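Side-chain contacts in diaminopimelate decarboxylase (Methanocaldococcus jannaschii, PDB 1TWI), which catalyses the pyridoxal-phosphate-dependent decarboxylation of meso-diaminopimelate to L-lysine, the final step of lysine biosynthesis by the diaminopimelate pathway: residues D230-L235 and D280-P285; E224-M229 and L276-K281. All coordinates share one frame; numbering follows the deposited sequence.

Interaction 1 of 2, residues D230-L235 and D280-P285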
loop_
_atom_site.group_PDB
_atom_site.type_symbol
_atom_site.label_atom_id
_atom_site.label_comp_id
_atom_site.label_asym_id
_atom_site.label_seq_id
_atom_site.Cartn_x
_atom_site.Cartn_y
_atom_site.Cartn_z
ATOM N N ASP A 230 -4.779 -10.293 -35.697
ATOM C CA ASP A 230 -4.021 -9.880 -36.870
ATOM C C ASP A 230 -2.589 -10.410 -36.715
ATOM O O ASP A 230 -1.942 -10.805 -37.695
ATOM C CB ASP A 230 -3.917 -8.354 -36.979
ATOM C CG ASP A 230 -5.227 -7.680 -37.461
ATOM O OD1 ASP A 230 -6.158 -8.368 -37.905
ATOM O OD2 ASP A 230 -5.267 -6.452 -37.391
ATOM N N PHE A 231 -2.067 -10.394 -35.490
ATOM C CA PHE A 231 -0.694 -10.888 -35.297
ATOM C C PHE A 231 -0.645 -12.422 -35.469
ATOM O O PHE A 231 0.359 -12.973 -35.963
ATOM C CB PHE A 231 -0.124 -10.434 -33.926
ATOM C CG PHE A 231 1.330 -10.817 -33.721
ATOM C CD1 PHE A 231 2.313 -10.249 -34.518
ATOM C CD2 PHE A 231 1.690 -11.781 -32.776
ATOM C CE1 PHE A 231 3.690 -10.634 -34.395
ATOM C CE2 PHE A 231 3.070 -12.191 -32.628
ATOM C CZ PHE A 231 4.050 -11.588 -33.460
ATOM N N VAL A 232 -1.701 -13.117 -35.064
ATOM C CA VAL A 232 -1.734 -14.576 -35.251
ATOM C C VAL A 232 -1.702 -14.854 -36.765
ATOM O O VAL A 232 -1.063 -15.822 -37.229
ATOM C CB VAL A 232 -2.992 -15.217 -34.534
ATOM C CG1 VAL A 232 -3.051 -16.698 -34.777
ATOM C CG2 VAL A 232 -2.842 -15.038 -32.955
ATOM N N VAL A 233 -2.370 -14.003 -37.545
ATOM C CA VAL A 233 -2.342 -14.174 -39.016
ATOM C C VAL A 233 -0.900 -13.927 -39.493
ATOM O O VAL A 233 -0.357 -14.720 -40.274
ATOM C CB VAL A 233 -3.304 -13.184 -39.758
ATOM C CG1 VAL A 233 -3.082 -13.274 -41.294
ATOM C CG2 VAL A 233 -4.758 -13.536 -39.437
ATOM N N GLU A 234 -0.281 -12.839 -39.045
ATOM C CA GLU A 234 1.116 -12.566 -39.411
ATOM C C GLU A 234 2.043 -13.769 -39.082
ATOM O O GLU A 234 2.931 -14.131 -39.887
ATOM C CB GLU A 234 1.619 -11.306 -38.709
ATOM C CG GLU A 234 3.046 -10.858 -39.127
ATOM C CD GLU A 234 3.535 -9.584 -38.400
ATOM O OE1 GLU A 234 4.740 -9.224 -38.546
ATOM O OE2 GLU A 234 2.740 -8.932 -37.676
ATOM N N LEU A 235 1.836 -14.411 -37.928
ATOM C CA LEU A 235 2.651 -15.573 -37.575
ATOM C C LEU A 235 2.392 -16.721 -38.557
ATOM O O LEU A 235 3.319 -17.406 -39.007
ATOM C CB LEU A 235 2.334 -16.033 -36.147
ATOM C CG LEU A 235 2.947 -15.172 -35.052
ATOM C CD1 LEU A 235 2.273 -15.580 -33.744
ATOM C CD2 LEU A 235 4.491 -15.373 -34.963
ATOM N N ASP A 280 -10.881 -18.553 -41.521
ATOM C CA ASP A 280 -10.401 -19.124 -42.740
ATOM C C ASP A 280 -8.922 -18.880 -42.949
ATOM O O ASP A 280 -8.345 -19.423 -43.888
ATOM C CB ASP A 280 -11.166 -18.614 -43.946
ATOM C CG ASP A 280 -12.535 -19.245 -44.040
ATOM O OD1 ASP A 280 -12.724 -20.379 -43.520
ATOM O OD2 ASP A 280 -13.413 -18.601 -44.636
ATOM N N LYS A 281 -8.307 -18.078 -42.091
ATOM C CA LYS A 281 -6.873 -17.808 -42.221
ATOM C C LYS A 281 -6.032 -18.611 -41.228
ATOM O O LYS A 281 -4.872 -18.927 -41.491
ATOM C CB LYS A 281 -6.592 -16.309 -42.018
ATOM C CG LYS A 281 -7.323 -15.418 -43.016
ATOM C CD LYS A 281 -6.539 -14.151 -43.296
ATOM C CE LYS A 281 -7.233 -13.275 -44.346
ATOM N NZ LYS A 281 -8.276 -12.456 -43.703
ATOM N N VAL A 282 -6.597 -18.903 -40.062
ATOM C CA VAL A 282 -5.851 -19.662 -39.073
ATOM C C VAL A 282 -6.804 -20.583 -38.340
ATOM O O VAL A 282 -8.026 -20.359 -38.325
ATOM C CB VAL A 282 -5.141 -18.737 -38.008
ATOM C CG1 VAL A 282 -4.244 -17.739 -38.707
ATOM C CG2 VAL A 282 -6.196 -18.035 -37.088
ATOM N N GLU A 283 -6.278 -21.652 -37.764
ATOM C CA GLU A 283 -7.145 -22.523 -36.991
ATOM C C GLU A 283 -7.546 -21.825 -35.712
ATOM O O GLU A 283 -6.747 -21.140 -35.098
ATOM C CB GLU A 283 -6.422 -23.823 -36.692
ATOM C CG GLU A 283 -6.027 -24.527 -37.990
ATOM C CD GLU A 283 -5.307 -25.830 -37.734
ATOM O OE1 GLU A 283 -4.487 -26.240 -38.606
ATOM O OE2 GLU A 283 -5.571 -26.428 -36.653
ATOM N N MET A 284 -8.797 -21.975 -35.302
ATOM C CA MET A 284 -9.216 -21.342 -34.082
ATOM C C MET A 284 -8.483 -21.964 -32.905
ATOM O O MET A 284 -8.386 -23.177 -32.790
ATOM C CB MET A 284 -10.726 -21.426 -33.902
ATOM C CG MET A 284 -11.457 -20.582 -34.957
ATOM S SD MET A 284 -11.304 -18.801 -34.768
ATOM C CE MET A 284 -9.852 -18.466 -35.746
ATOM N N PRO A 285 -7.972 -21.109 -31.993
ATOM C CA PRO A 285 -7.222 -21.609 -30.824
ATOM C C PRO A 285 -8.047 -21.860 -29.550
ATOM O O PRO A 285 -9.265 -21.583 -29.508
ATOM C CB PRO A 285 -6.205 -20.494 -30.585
ATOM C CG PRO A 285 -7.107 -19.213 -30.834
ATOM C CD PRO A 285 -7.905 -19.630 -32.114
#

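Interaction 2 of 2, residues E224-M229 and L276-K281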
loop_
_atom_site.group_PDB
_atom_site.type_symbol
_atom_site.label_atom_id
_atom_site.label_comp_id
_atom_site.label_asym_id
_atom_site.label_seq_id
_atom_site.Cartn_x
_atom_site.Cartn_y
_atom_site.Cartn_z
ATOM N N GLU A 224 -8.343 -4.856 -29.045
ATOM C CA GLU A 224 -7.305 -5.805 -28.607
ATOM C C GLU A 224 -7.493 -7.121 -29.372
ATOM O O GLU A 224 -6.541 -7.697 -29.915
ATOM C CB GLU A 224 -7.453 -6.120 -27.085
ATOM C CG GLU A 224 -6.590 -7.352 -26.619
ATOM C CD GLU A 224 -6.970 -7.902 -25.238
ATOM O OE1 GLU A 224 -8.064 -7.534 -24.687
ATOM O OE2 GLU A 224 -6.202 -8.740 -24.704
ATOM N N THR A 225 -8.730 -7.603 -29.455
ATOM C CA THR A 225 -8.922 -8.907 -30.103
ATOM C C THR A 225 -8.554 -8.876 -31.587
ATOM O O THR A 225 -7.880 -9.803 -32.100
ATOM C CB THR A 225 -10.387 -9.407 -29.920
ATOM O OG1 THR A 225 -10.691 -9.486 -28.515
ATOM C CG2 THR A 225 -10.543 -10.772 -30.470
ATOM N N ARG A 226 -8.956 -7.790 -32.258
ATOM C CA ARG A 226 -8.624 -7.670 -33.658
ATOM C C ARG A 226 -7.090 -7.646 -33.844
ATOM O O ARG A 226 -6.559 -8.325 -34.700
ATOM C CB ARG A 226 -9.158 -6.366 -34.226
ATOM C CG ARG A 226 -10.715 -6.242 -34.258
ATOM C CD ARG A 226 -11.104 -4.895 -34.892
ATOM N NE ARG A 226 -12.548 -4.756 -35.084
ATOM C CZ ARG A 226 -13.140 -3.663 -35.576
ATOM N NH1 ARG A 226 -12.382 -2.598 -35.918
ATOM N NH2 ARG A 226 -14.476 -3.667 -35.788
ATOM N N LYS A 227 -6.396 -6.843 -33.050
ATOM C CA LYS A 227 -4.951 -6.713 -33.287
ATOM C C LYS A 227 -4.115 -7.926 -32.871
ATOM O O LYS A 227 -3.049 -8.205 -33.468
ATOM C CB LYS A 227 -4.479 -5.406 -32.672
ATOM C CG LYS A 227 -5.246 -4.190 -33.281
ATOM C CD LYS A 227 -4.857 -4.068 -34.751
ATOM C CE LYS A 227 -5.865 -3.195 -35.564
ATOM N NZ LYS A 227 -5.672 -1.783 -35.329
ATOM N N VAL A 228 -4.617 -8.659 -31.871
ATOM C CA VAL A 228 -3.962 -9.884 -31.449
ATOM C C VAL A 228 -4.181 -10.918 -32.563
ATOM O O VAL A 228 -3.238 -11.583 -33.009
ATOM C CB VAL A 228 -4.530 -10.424 -30.101
ATOM C CG1 VAL A 228 -4.000 -11.874 -29.853
ATOM C CG2 VAL A 228 -4.083 -9.494 -28.944
ATOM N N MET A 229 -5.405 -11.034 -33.054
ATOM C CA MET A 229 -5.637 -11.985 -34.120
ATOM C C MET A 229 -4.881 -11.599 -35.408
ATOM O O MET A 229 -4.419 -12.491 -36.160
ATOM C CB MET A 229 -7.170 -12.146 -34.372
ATOM C CG MET A 229 -7.919 -12.882 -33.222
ATOM S SD MET A 229 -7.206 -14.526 -32.798
ATOM C CE MET A 229 -7.878 -15.577 -34.132
ATOM N N LEU A 276 -13.837 -15.247 -34.655
ATOM C CA LEU A 276 -14.343 -16.102 -35.737
ATOM C C LEU A 276 -14.200 -15.506 -37.151
ATOM O O LEU A 276 -14.299 -16.228 -38.115
ATOM C CB LEU A 276 -15.798 -16.499 -35.498
ATOM C CG LEU A 276 -15.990 -17.442 -34.305
ATOM C CD1 LEU A 276 -17.487 -17.665 -34.110
ATOM C CD2 LEU A 276 -15.320 -18.777 -34.569
ATOM N N LYS A 277 -13.940 -14.207 -37.269
ATOM C CA LYS A 277 -13.699 -13.567 -38.561
ATOM C C LYS A 277 -12.427 -14.126 -39.173
ATOM O O LYS A 277 -12.206 -14.011 -40.398
ATOM C CB LYS A 277 -13.464 -12.062 -38.389
ATOM C CG LYS A 277 -14.737 -11.295 -38.031
ATOM C CD LYS A 277 -14.470 -9.879 -37.566
ATOM C CE LYS A 277 -15.810 -9.188 -37.373
ATOM N NZ LYS A 277 -15.626 -7.700 -37.246
ATOM N N TYR A 278 -11.572 -14.716 -38.335
ATOM C CA TYR A 278 -10.263 -15.198 -38.827
ATOM C C TYR A 278 -10.155 -16.671 -39.113
ATOM O O TYR A 278 -9.054 -17.138 -39.485
ATOM C CB TYR A 278 -9.145 -14.836 -37.824
ATOM C CG TYR A 278 -9.022 -13.356 -37.542
ATOM C CD1 TYR A 278 -9.935 -12.700 -36.726
ATOM C CD2 TYR A 278 -7.980 -12.611 -38.106
ATOM C CE1 TYR A 278 -9.822 -11.318 -36.470
ATOM C CE2 TYR A 278 -7.851 -11.240 -37.859
ATOM C CZ TYR A 278 -8.776 -10.598 -37.043
ATOM O OH TYR A 278 -8.621 -9.228 -36.839
ATOM N N LYS A 279 -11.281 -17.389 -38.961
ATOM C CA LYS A 279 -11.330 -18.839 -39.136
ATOM C C LYS A 279 -10.910 -19.376 -40.485
ATOM O O LYS A 279 -10.626 -20.560 -40.601
ATOM C CB LYS A 279 -12.708 -19.401 -38.807
ATOM C CG LYS A 279 -13.761 -19.051 -39.839
ATOM C CD LYS A 279 -14.830 -20.113 -39.874
ATOM C CE LYS A 279 -16.164 -19.643 -39.361
ATOM N NZ LYS A 279 -17.218 -20.628 -39.861
ATOM N N ASP A 280 -10.881 -18.553 -41.521
ATOM C CA ASP A 280 -10.401 -19.124 -42.740
ATOM C C ASP A 280 -8.922 -18.880 -42.949
ATOM O O ASP A 280 -8.345 -19.423 -43.888
ATOM C CB ASP A 280 -11.166 -18.614 -43.946
ATOM C CG ASP A 280 -12.535 -19.245 -44.040
ATOM O OD1 ASP A 280 -12.724 -20.379 -43.520
ATOM O OD2 ASP A 280 -13.413 -18.601 -44.636
ATOM N N LYS A 281 -8.307 -18.078 -42.091
ATOM C CA LYS A 281 -6.873 -17.808 -42.221
ATOM C C LYS A 281 -6.032 -18.611 -41.228
ATOM O O LYS A 281 -4.872 -18.927 -41.491
ATOM C CB LYS A 281 -6.592 -16.309 -42.018
ATOM C CG LYS A 281 -7.323 -15.418 -43.016
ATOM C CD LYS A 281 -6.539 -14.151 -43.296
ATOM C CE LYS A 281 -7.233 -13.275 -44.346
ATOM N NZ LYS A 281 -8.276 -12.456 -43.703
#

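Interaction 1 of 2, residues D230-L235 and D280-P285
Val232 and Val233 meet Val282 and Lys281 in a small apolar helix-to-loop contact on the pyridoxal-binding domain, an alpha/beta barrel of the TIM-barrel clan. Residues 230-235 lie on helix 219-237. Residues 280-285 lie in the loop that leads from helix 264-276 to barrel strand 286-289. The two segments bury 177 Å² between them, and no hydrogen bond crosses. Their CA atoms are closest at Val233 and Val282, 6.5 Å apart.

Val282 supplies the central side chain, and its two methyls have separate tasks. Val282 CG1 lies against the helix backbone, 4.0 Å from Val232 O and 4.1 Å from Val233 CA. Val282 CG1 also comes within 4.3 Å of Val233 CG2. Val282 CG2 meets Val232 CG1 at 4.1 Å, and these two side chains run across each other at about a right angle. The first torsion of Val282 (chi1 -56°) divides the methyls in this way: with CG1 opposite its own carbonyl carbon, CG1 is sent to the helix backbone and CG2 to Val232. Val232 also touches Val245 of strand 244-246, and this links the contact to the barrel wall.

On the exposed side the contact passes from valine to lysine. The Lys281 chain brings its CD methylene against Val233. The aliphatic part of this charged residue thus extends the apolar surface. The touching atoms are Lys281 CD and Val233 CG1, 4.1 Å apart.

Interaction 2 of 2, residues E224-M229 and L276-K281
Met229 and Tyr278 mark the nearest backbone approach, with their CA atoms 7.3 Å apart. At Arg226 and Lys277 the CA separation widens to 9.2 Å. Residues 224-229 are helical. Residues 276-281 follow a turning path, with a type I beta turn from Leu276 to Lys279. The turn has a weak bond from Lys279 N to Leu276 O. A further backbone bond runs from Lys281 N to Tyr278 O.

Tyr278 lays one face of its ring on Met229. Met229 CB stands over the middle of that face in a CH-pi contact, 3.4 Å from the Tyr278 ring centroid and 10° off the ring normal. Met229 CG is shifted toward the CD1 and CE1 side. The thioether then bends at both outer torsions (chi2 -54°, chi3 -79°). This carries Met229 CE back to the base of the tyrosine, where it lies 4.0 Å from Tyr278 CB. The sulfur makes a more distant Met-aromatic contact, with Met229 SD 5.4 Å from the Tyr278 ring centroid and above the face.

The helix is 219-237 of the alpha/beta barrel domain, and the turn follows the next helix of the barrel, 264-276. Thr225 and Arg226 also touch that helix through Thr274, so the two helices pack beside each other here.

The Tyr278 hydroxyl reaches the helix backbone. Tyr278 OH lies 3.1 Å from Arg226 O. A hydrogen bond with Asp230 OD1 holds this end of the side chain in place, while Met229 CB against the face probably restrains the turn of the ring. Further out, Arg226 NH2 and Lys277 NZ stand 4.4 Å apart. Both residues are exposed, so solvent probably screens the two like charges.

How the interactions relate
From the N terminus, helix 219-237 comes first and gives 224-229 to interaction 2, then 230-235 to interaction 1. The chain continues through strand 244-246 and helix 264-276 before it returns. Residues 276-281 then close a loop in interaction 2, and 280-285 close another in interaction 1. The earlier helix segment pairs with the earlier part of the return, so the two closures cross. They share Asp280 and Lys281. Tyr278 of interaction 2 also lies against the helix segment of interaction 1, with Val233 CG2 3.6 Å from Tyr278 CD2. Together they tie helix 219-237 to the link between helix 264-276 and strand 286-289.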